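Local coordinates for N-terminal acetyltransferase-like protein (Chaetomium thermophilum, PDB 5NNP) that probably serves as the auxiliary subunit of an N-terminal acetyltransferase A, an all-helical scaffold with tetratricopeptide-type repeats that carries its partner proteins, at residues Ala11-Thr16 / Leu30-Gln35; Asp220-Met225 / Arg246-Arg251; Gly679-Ile684 / Leu710-Lys715. All blocks are in the same frame, centred on the assembly; numbering follows the deposited sequence.

Interaction 1: Ala11-Thr16 / Leu30-Gln35; sequences ANLFRT and LKAAEQ
Leu13 reaches across from helix 9-22 to Ala32 of helix 26-37 and gives the largest single share of this small contact. Its CG stands anti to the backbone N (chi1 -160°), which swings the isobutyl group off its own helix and lays CD1 3.6 Å from Ala32 CB. The same methyl also lies over the peptide that follows Ala32, with Ala33 N 4.3 Å from Leu13 CD1. The other branch turns toward Gln35 of helix 26-37, where Leu13 CD2 comes within 4.3 Å of Gln35 OE1. One turn further along helix 9-22, Thr16 lies beside Leu13 against the same methyl: its OG1 is 4.3 Å from Ala32 CB, but the hydroxyl donates its hydrogen bond back to Leu13 O (2.7 Å), tilted 24° from the carbonyl plane. The segments run antiparallel at 154°, with axes 9.0 Å apart, a helical hairpin consistent with the tetratricopeptide-type family of this part of the chain. Val17 adds to the apolar seam against Ala32 and Ala33, while Phe14 packs on helix 44-55. With no hydrogen bond crossing between the segments, the pairing rests on apolar packing, and the small Ala32 side chain lets the helices lie close.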
# COMPACT_ATOMS: atom_id res chain seq x y z
N ALA A 11 -15.32 -48.38 13.76
CA ALA A 11 -15.94 -47.12 14.18
C ALA A 11 -15.01 -46.36 15.11
O ALA A 11 -14.78 -45.16 14.93
CB ALA A 11 -17.27 -47.39 14.85
N ASN A 12 -14.47 -47.06 16.10
CA ASN A 12 -13.50 -46.48 17.02
C ASN A 12 -12.13 -46.30 16.36
O ASN A 12 -11.35 -45.43 16.74
CB ASN A 12 -13.36 -47.34 18.28
CG ASN A 12 -14.64 -47.39 19.09
OD1 ASN A 12 -14.93 -46.48 19.88
ND2 ASN A 12 -15.42 -48.45 18.91
N LEU A 13 -11.84 -47.13 15.36
CA LEU A 13 -10.58 -47.04 14.62
C LEU A 13 -10.56 -45.78 13.74
O LEU A 13 -9.51 -45.15 13.55
CB LEU A 13 -10.38 -48.31 13.79
CG LEU A 13 -8.98 -48.69 13.30
CD1 LEU A 13 -8.46 -47.68 12.30
CD2 LEU A 13 -8.00 -48.86 14.45
N PHE A 14 -11.73 -45.42 13.21
CA PHE A 14 -11.87 -44.19 12.44
C PHE A 14 -11.53 -42.97 13.30
O PHE A 14 -10.91 -42.01 12.83
CB PHE A 14 -13.29 -44.07 11.89
CG PHE A 14 -13.51 -42.85 11.03
CD1 PHE A 14 -13.07 -42.82 9.71
CD2 PHE A 14 -14.17 -41.73 11.53
CE1 PHE A 14 -13.28 -41.70 8.93
CE2 PHE A 14 -14.37 -40.61 10.75
CZ PHE A 14 -13.93 -40.60 9.44
N ARG A 15 -11.92 -43.02 14.57
CA ARG A 15 -11.61 -41.95 15.53
C ARG A 15 -10.11 -41.84 15.80
O ARG A 15 -9.60 -40.74 16.03
CB ARG A 15 -12.36 -42.18 16.85
CG ARG A 15 -13.85 -41.88 16.79
CD ARG A 15 -14.51 -42.03 18.16
NE ARG A 15 -15.96 -41.90 18.10
CZ ARG A 15 -16.81 -42.92 18.09
NH1 ARG A 15 -16.36 -44.17 18.17
NH2 ARG A 15 -18.12 -42.69 18.03
N THR A 16 -9.41 -42.96 15.77
CA THR A 16 -7.98 -42.96 16.06
C THR A 16 -7.20 -42.50 14.82
O THR A 16 -6.00 -42.24 14.89
CB THR A 16 -7.47 -44.35 16.53
OG1 THR A 16 -7.60 -45.31 15.48
CG2 THR A 16 -8.26 -44.83 17.74
N LEU A 30 -2.27 -43.43 9.07
CA LEU A 30 -2.32 -44.19 7.82
C LEU A 30 -2.44 -45.69 8.07
O LEU A 30 -3.37 -46.33 7.57
CB LEU A 30 -1.08 -43.91 6.98
CG LEU A 30 -1.02 -42.51 6.38
CD1 LEU A 30 0.38 -42.21 5.85
CD2 LEU A 30 -2.07 -42.37 5.27
N LYS A 31 -1.51 -46.26 8.84
CA LYS A 31 -1.52 -47.69 9.15
C LYS A 31 -2.87 -48.10 9.73
O LYS A 31 -3.33 -49.22 9.53
CB LYS A 31 -0.40 -48.04 10.13
CG LYS A 31 1.01 -47.74 9.65
CD LYS A 31 2.03 -47.92 10.77
CE LYS A 31 3.39 -47.34 10.41
NZ LYS A 31 4.28 -47.22 11.60
N ALA A 32 -3.48 -47.17 10.46
CA ALA A 32 -4.79 -47.40 11.06
C ALA A 32 -5.88 -47.39 9.99
O ALA A 32 -6.70 -48.31 9.92
CB ALA A 32 -5.08 -46.35 12.12
N ALA A 33 -5.89 -46.34 9.17
CA ALA A 33 -6.88 -46.21 8.10
C ALA A 33 -6.80 -47.36 7.10
O ALA A 33 -7.81 -47.84 6.60
CB ALA A 33 -6.72 -44.88 7.38
N GLU A 34 -5.58 -47.81 6.82
CA GLU A 34 -5.38 -48.91 5.87
C GLU A 34 -6.03 -50.20 6.36
O GLU A 34 -6.37 -51.06 5.56
CB GLU A 34 -3.90 -49.14 5.61
CG GLU A 34 -3.58 -49.34 4.14
CD GLU A 34 -3.99 -48.14 3.30
OE1 GLU A 34 -4.11 -47.03 3.86
OE2 GLU A 34 -4.19 -48.30 2.08
N GLN A 35 -6.20 -50.32 7.68
CA GLN A 35 -6.85 -51.50 8.23
C GLN A 35 -8.37 -51.47 8.03
O GLN A 35 -9.01 -52.52 7.98
CB GLN A 35 -6.53 -51.65 9.72
CG GLN A 35 -6.84 -53.05 10.25
CD GLN A 35 -6.57 -53.19 11.73
OE1 GLN A 35 -6.27 -52.20 12.42
NE2 GLN A 35 -6.68 -54.41 12.24

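Interaction 2: Asp220-Met225 / Arg246-Arg251; sequences DRLAVM and RALLDR
Leu222 and Met225 meet Leu248 and Arg251 in an antiparallel helix-helix contact between the successive helices 221-234 and 238-251, at the surface of the chain where another protein binds. The apolar part centres on Leu248, whose CD2 lies 3.6 Å from Met225 CB and 3.9 Å from Leu222 CD1. Arg251 forms the second part. With chi1 near trans (-177°) and the chain extended to NE, the guanidinium is carried across to the start of helix 221-234. There Leu222 N sits over one face of the group, 3.7 Å from Arg251 NH2, and Leu222 CD1 lies beside NE. Met225 crosses the arginine at about a right angle, its SD 4.2 Å from Arg251 CD. The two segments cross at 150° with axes 10.7 Å apart, a helical hairpin consistent with the TPR-like solenoid of NatA auxiliary subunits. No hydrogen bond joins the segments; the polar end of Arg251 instead turns outward, NH2 forming a salt bridge with an acidic side chain of the other protein, and an apolar side chain of that protein packs on Leu222. Asp220 caps helix 221-234 through a weak bond from Ala223 N to its OD1 (3.4 Å), while its OD2 pairs with Arg538.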
# COMPACT_ATOMS: atom_id res chain seq x y z
N ASP A 220 -11.79 8.01 19.20
CA ASP A 220 -11.03 8.42 18.03
C ASP A 220 -11.25 9.91 17.79
O ASP A 220 -12.12 10.31 17.02
CB ASP A 220 -11.46 7.58 16.81
CG ASP A 220 -10.57 7.80 15.60
OD1 ASP A 220 -9.78 8.76 15.61
OD2 ASP A 220 -10.66 7.01 14.64
N ARG A 221 -10.45 10.74 18.47
CA ARG A 221 -10.70 12.18 18.50
C ARG A 221 -10.52 12.87 17.14
O ARG A 221 -11.32 13.73 16.76
CB ARG A 221 -9.78 12.84 19.54
CG ARG A 221 -10.15 12.54 21.01
CD ARG A 221 -11.61 12.80 21.34
NE ARG A 221 -12.07 14.16 21.02
CZ ARG A 221 -13.35 14.48 20.81
NH1 ARG A 221 -14.30 13.55 20.88
NH2 ARG A 221 -13.67 15.74 20.51
N LEU A 222 -9.48 12.48 16.41
CA LEU A 222 -9.23 13.05 15.08
C LEU A 222 -10.38 12.78 14.10
O LEU A 222 -10.72 13.63 13.27
CB LEU A 222 -7.93 12.49 14.51
CG LEU A 222 -7.59 12.92 13.09
CD1 LEU A 222 -7.23 14.40 13.05
CD2 LEU A 222 -6.47 12.07 12.50
N ALA A 223 -10.97 11.60 14.19
CA ALA A 223 -12.06 11.24 13.31
C ALA A 223 -13.26 12.15 13.55
O ALA A 223 -13.86 12.67 12.60
CB ALA A 223 -12.44 9.79 13.51
N VAL A 224 -13.62 12.33 14.83
CA VAL A 224 -14.74 13.19 15.17
C VAL A 224 -14.46 14.60 14.66
O VAL A 224 -15.32 15.27 14.11
CB VAL A 224 -15.02 13.22 16.69
CG1 VAL A 224 -15.98 14.34 17.05
CG2 VAL A 224 -15.57 11.90 17.16
N MET A 225 -13.22 15.05 14.82
CA MET A 225 -12.89 16.41 14.46
C MET A 225 -12.88 16.62 12.95
O MET A 225 -13.30 17.68 12.47
CB MET A 225 -11.53 16.80 15.04
CG MET A 225 -11.57 16.96 16.54
SD MET A 225 -9.96 17.41 17.20
CE MET A 225 -10.32 17.22 18.96
N ARG A 246 -9.86 25.38 12.62
CA ARG A 246 -8.93 25.92 13.59
C ARG A 246 -8.58 24.88 14.65
O ARG A 246 -7.42 24.74 15.03
CB ARG A 246 -9.50 27.17 14.25
CG ARG A 246 -9.44 28.39 13.37
CD ARG A 246 -9.73 29.66 14.13
NE ARG A 246 -9.06 30.79 13.49
CZ ARG A 246 -9.63 31.59 12.61
NH1 ARG A 246 -10.91 31.41 12.27
NH2 ARG A 246 -8.93 32.58 12.07
N ALA A 247 -9.59 24.14 15.11
CA ALA A 247 -9.37 23.04 16.06
C ALA A 247 -8.38 22.00 15.53
O ALA A 247 -7.49 21.54 16.26
CB ALA A 247 -10.68 22.38 16.41
N LEU A 248 -8.53 21.65 14.25
CA LEU A 248 -7.66 20.67 13.63
C LEU A 248 -6.25 21.23 13.45
O LEU A 248 -5.26 20.49 13.57
CB LEU A 248 -8.23 20.22 12.28
CG LEU A 248 -9.43 19.26 12.37
CD1 LEU A 248 -10.25 19.28 11.08
CD2 LEU A 248 -8.98 17.84 12.70
N LEU A 249 -6.15 22.53 13.17
CA LEU A 249 -4.85 23.14 12.94
C LEU A 249 -4.05 23.15 14.22
O LEU A 249 -2.85 22.86 14.22
CB LEU A 249 -4.99 24.57 12.41
CG LEU A 249 -5.20 24.75 10.91
CD1 LEU A 249 -5.55 26.19 10.62
CD2 LEU A 249 -3.96 24.32 10.14
N ASP A 250 -4.74 23.47 15.32
CA ASP A 250 -4.12 23.47 16.63
C ASP A 250 -3.63 22.06 16.99
O ASP A 250 -2.66 21.92 17.72
CB ASP A 250 -5.10 23.99 17.68
CG ASP A 250 -5.27 25.50 17.62
OD1 ASP A 250 -4.25 26.20 17.56
OD2 ASP A 250 -6.43 25.98 17.65
N ARG A 251 -4.30 21.04 16.47
CA ARG A 251 -3.92 19.64 16.71
C ARG A 251 -2.73 19.23 15.85
O ARG A 251 -1.89 18.43 16.26
CB ARG A 251 -5.12 18.72 16.45
CG ARG A 251 -4.91 17.21 16.74
CD ARG A 251 -6.07 16.38 16.17
NE ARG A 251 -6.01 14.96 16.52
CZ ARG A 251 -6.28 14.48 17.74
NH1 ARG A 251 -6.60 15.31 18.72
NH2 ARG A 251 -6.21 13.18 17.98

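Interaction 3: Gly679-Ile684 / Leu710-Lys715; sequences GFEVYI and LEQAAK
Phe680 and Gln712 make the apolar part of this buried contact between helices 673-685 and 707-723. Gln712 CB lies over one face of the Phe680 ring, 3.7 Å from the centroid and 20° off the ring normal, a CH-pi contact displaced toward the rim. The glutamine runs on past the ring in the opposite direction to the phenylalanine, with its amide plane turned 29° from the ring. Lys715 CE meets the ring at its edge, 4.3 Å from Phe680 CE1, and Ile684 CD1 touches the same lysine carbon at 4.0 Å. The segments run nearly parallel, 19° apart, because the intervening helix 689-702 carries the chain back, as in a stack of helical hairpins. Leu696 from that helix also packs on Phe680.

Polar contacts gather on Glu681. Its chain bends at chi2, which brings the carboxylate back toward the neighbouring helix. Gln712 NE2 donates to Glu681 OE2, reaching the oxygen on its anti side and well out of the carboxylate plane, at a distance of 2.5 Å whose shortness is uncertain at this resolution; the same amide nitrogen also bonds to Ile677 O, so two acceptors probably hold its orientation. Lys715 NZ forms a salt bridge with Glu681 OE1 at 3.3 Å, a weak hydrogen bond that would favour the ionised state of this buried carboxylate. Arg685 is a second cationic partner for that oxygen, and Lys708 makes a long, weak ion pair with OE2.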
# COMPACT_ATOMS: atom_id res chain seq x y z
N GLY A 679 -0.29 -4.02 -24.76
CA GLY A 679 -1.40 -4.92 -25.02
C GLY A 679 -1.64 -5.10 -26.51
O GLY A 679 -1.83 -6.22 -27.00
N PHE A 680 -1.62 -3.99 -27.25
CA PHE A 680 -1.84 -4.06 -28.68
C PHE A 680 -0.83 -5.00 -29.35
O PHE A 680 -1.20 -5.89 -30.12
CB PHE A 680 -1.75 -2.67 -29.30
CG PHE A 680 -2.00 -2.67 -30.78
CD1 PHE A 680 -0.96 -2.93 -31.66
CD2 PHE A 680 -3.26 -2.43 -31.29
CE1 PHE A 680 -1.18 -2.95 -33.02
CE2 PHE A 680 -3.48 -2.44 -32.65
CZ PHE A 680 -2.44 -2.70 -33.52
N GLU A 681 0.45 -4.80 -29.04
CA GLU A 681 1.51 -5.64 -29.58
C GLU A 681 1.31 -7.13 -29.28
O GLU A 681 1.57 -7.98 -30.14
CB GLU A 681 2.87 -5.18 -29.02
CG GLU A 681 3.18 -3.74 -29.31
CD GLU A 681 3.26 -3.44 -30.79
OE1 GLU A 681 3.45 -4.39 -31.57
OE2 GLU A 681 3.12 -2.26 -31.16
N VAL A 682 0.84 -7.45 -28.07
CA VAL A 682 0.56 -8.84 -27.68
C VAL A 682 -0.60 -9.47 -28.45
O VAL A 682 -0.50 -10.61 -28.89
CB VAL A 682 0.24 -8.96 -26.18
CG1 VAL A 682 -0.35 -10.34 -25.85
CG2 VAL A 682 1.48 -8.68 -25.33
N TYR A 683 -1.69 -8.72 -28.61
CA TYR A 683 -2.89 -9.26 -29.26
C TYR A 683 -2.82 -9.42 -30.78
O TYR A 683 -3.41 -10.36 -31.33
CB TYR A 683 -4.11 -8.40 -28.91
CG TYR A 683 -4.56 -8.58 -27.48
CD1 TYR A 683 -4.70 -9.84 -26.93
CD2 TYR A 683 -4.82 -7.48 -26.68
CE1 TYR A 683 -5.11 -10.00 -25.62
CE2 TYR A 683 -5.23 -7.63 -25.37
CZ TYR A 683 -5.37 -8.90 -24.85
OH TYR A 683 -5.78 -9.05 -23.55
N ILE A 684 -2.13 -8.52 -31.49
CA ILE A 684 -2.00 -8.73 -32.94
C ILE A 684 -1.23 -10.02 -33.21
O ILE A 684 -1.55 -10.77 -34.14
CB ILE A 684 -1.30 -7.57 -33.67
CG1 ILE A 684 -0.10 -7.09 -32.87
CG2 ILE A 684 -2.27 -6.43 -33.90
CD1 ILE A 684 0.47 -5.81 -33.39
N LEU A 710 -0.40 5.88 -33.42
CA LEU A 710 -0.57 6.20 -34.84
C LEU A 710 0.01 5.09 -35.70
O LEU A 710 -0.58 4.68 -36.70
CB LEU A 710 0.10 7.53 -35.17
CG LEU A 710 -0.58 8.75 -34.54
CD1 LEU A 710 0.16 10.03 -34.89
CD2 LEU A 710 -2.05 8.81 -34.99
N GLU A 711 1.18 4.62 -35.28
CA GLU A 711 1.86 3.51 -35.93
C GLU A 711 1.05 2.21 -35.86
O GLU A 711 0.82 1.55 -36.88
CB GLU A 711 3.23 3.30 -35.29
CG GLU A 711 4.17 2.42 -36.08
CD GLU A 711 5.45 2.15 -35.34
OE1 GLU A 711 5.37 1.61 -34.20
OE2 GLU A 711 6.53 2.48 -35.88
N GLN A 712 0.61 1.86 -34.66
CA GLN A 712 -0.21 0.67 -34.46
C GLN A 712 -1.55 0.78 -35.19
O GLN A 712 -2.07 -0.22 -35.69
CB GLN A 712 -0.43 0.42 -32.97
CG GLN A 712 0.85 0.03 -32.21
CD GLN A 712 0.66 0.01 -30.70
OE1 GLN A 712 -0.22 0.69 -30.17
NE2 GLN A 712 1.49 -0.76 -30.00
N ALA A 713 -2.11 1.99 -35.25
CA ALA A 713 -3.36 2.21 -35.98
C ALA A 713 -3.18 1.87 -37.46
O ALA A 713 -4.01 1.18 -38.07
CB ALA A 713 -3.82 3.66 -35.82
N ALA A 714 -2.08 2.34 -38.03
CA ALA A 714 -1.78 2.07 -39.43
C ALA A 714 -1.41 0.60 -39.64
O ALA A 714 -1.73 0.02 -40.67
CB ALA A 714 -0.65 2.98 -39.90
N LYS A 715 -0.72 0.01 -38.66
CA LYS A 715 -0.28 -1.38 -38.78
C LYS A 715 -1.49 -2.33 -38.73
O LYS A 715 -1.51 -3.36 -39.40
CB LYS A 715 0.73 -1.72 -37.68
CG LYS A 715 1.45 -3.06 -37.85
CD LYS A 715 2.69 -3.15 -36.95
CE LYS A 715 2.33 -2.95 -35.46
NZ LYS A 715 3.51 -2.94 -34.53

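How the interactions relate
The three contacts follow one another along the chain without sharing a helix. Interaction 1 lies near the N-terminus, in helices 9-22 and 26-37, interaction 2 in helices 221-234 and 238-251, and interaction 3 close to the C-terminus, in helices 673-685 and 707-723. The centre of interaction 1 is about 64 Å from that of interaction 2 and about 63 Å from that of interaction 3. Interactions 2 and 3, their centres about 53 Å apart, lie on opposite sides of the chain's centre. Interactions 1 and 2 join successive antiparallel helices of an extended helical solenoid, whereas interaction 3 joins two helices separated by helix 689-702. Interaction 2 is salt-bridged to another protein chain, interaction 3 packs on one, and interaction 1 touches none.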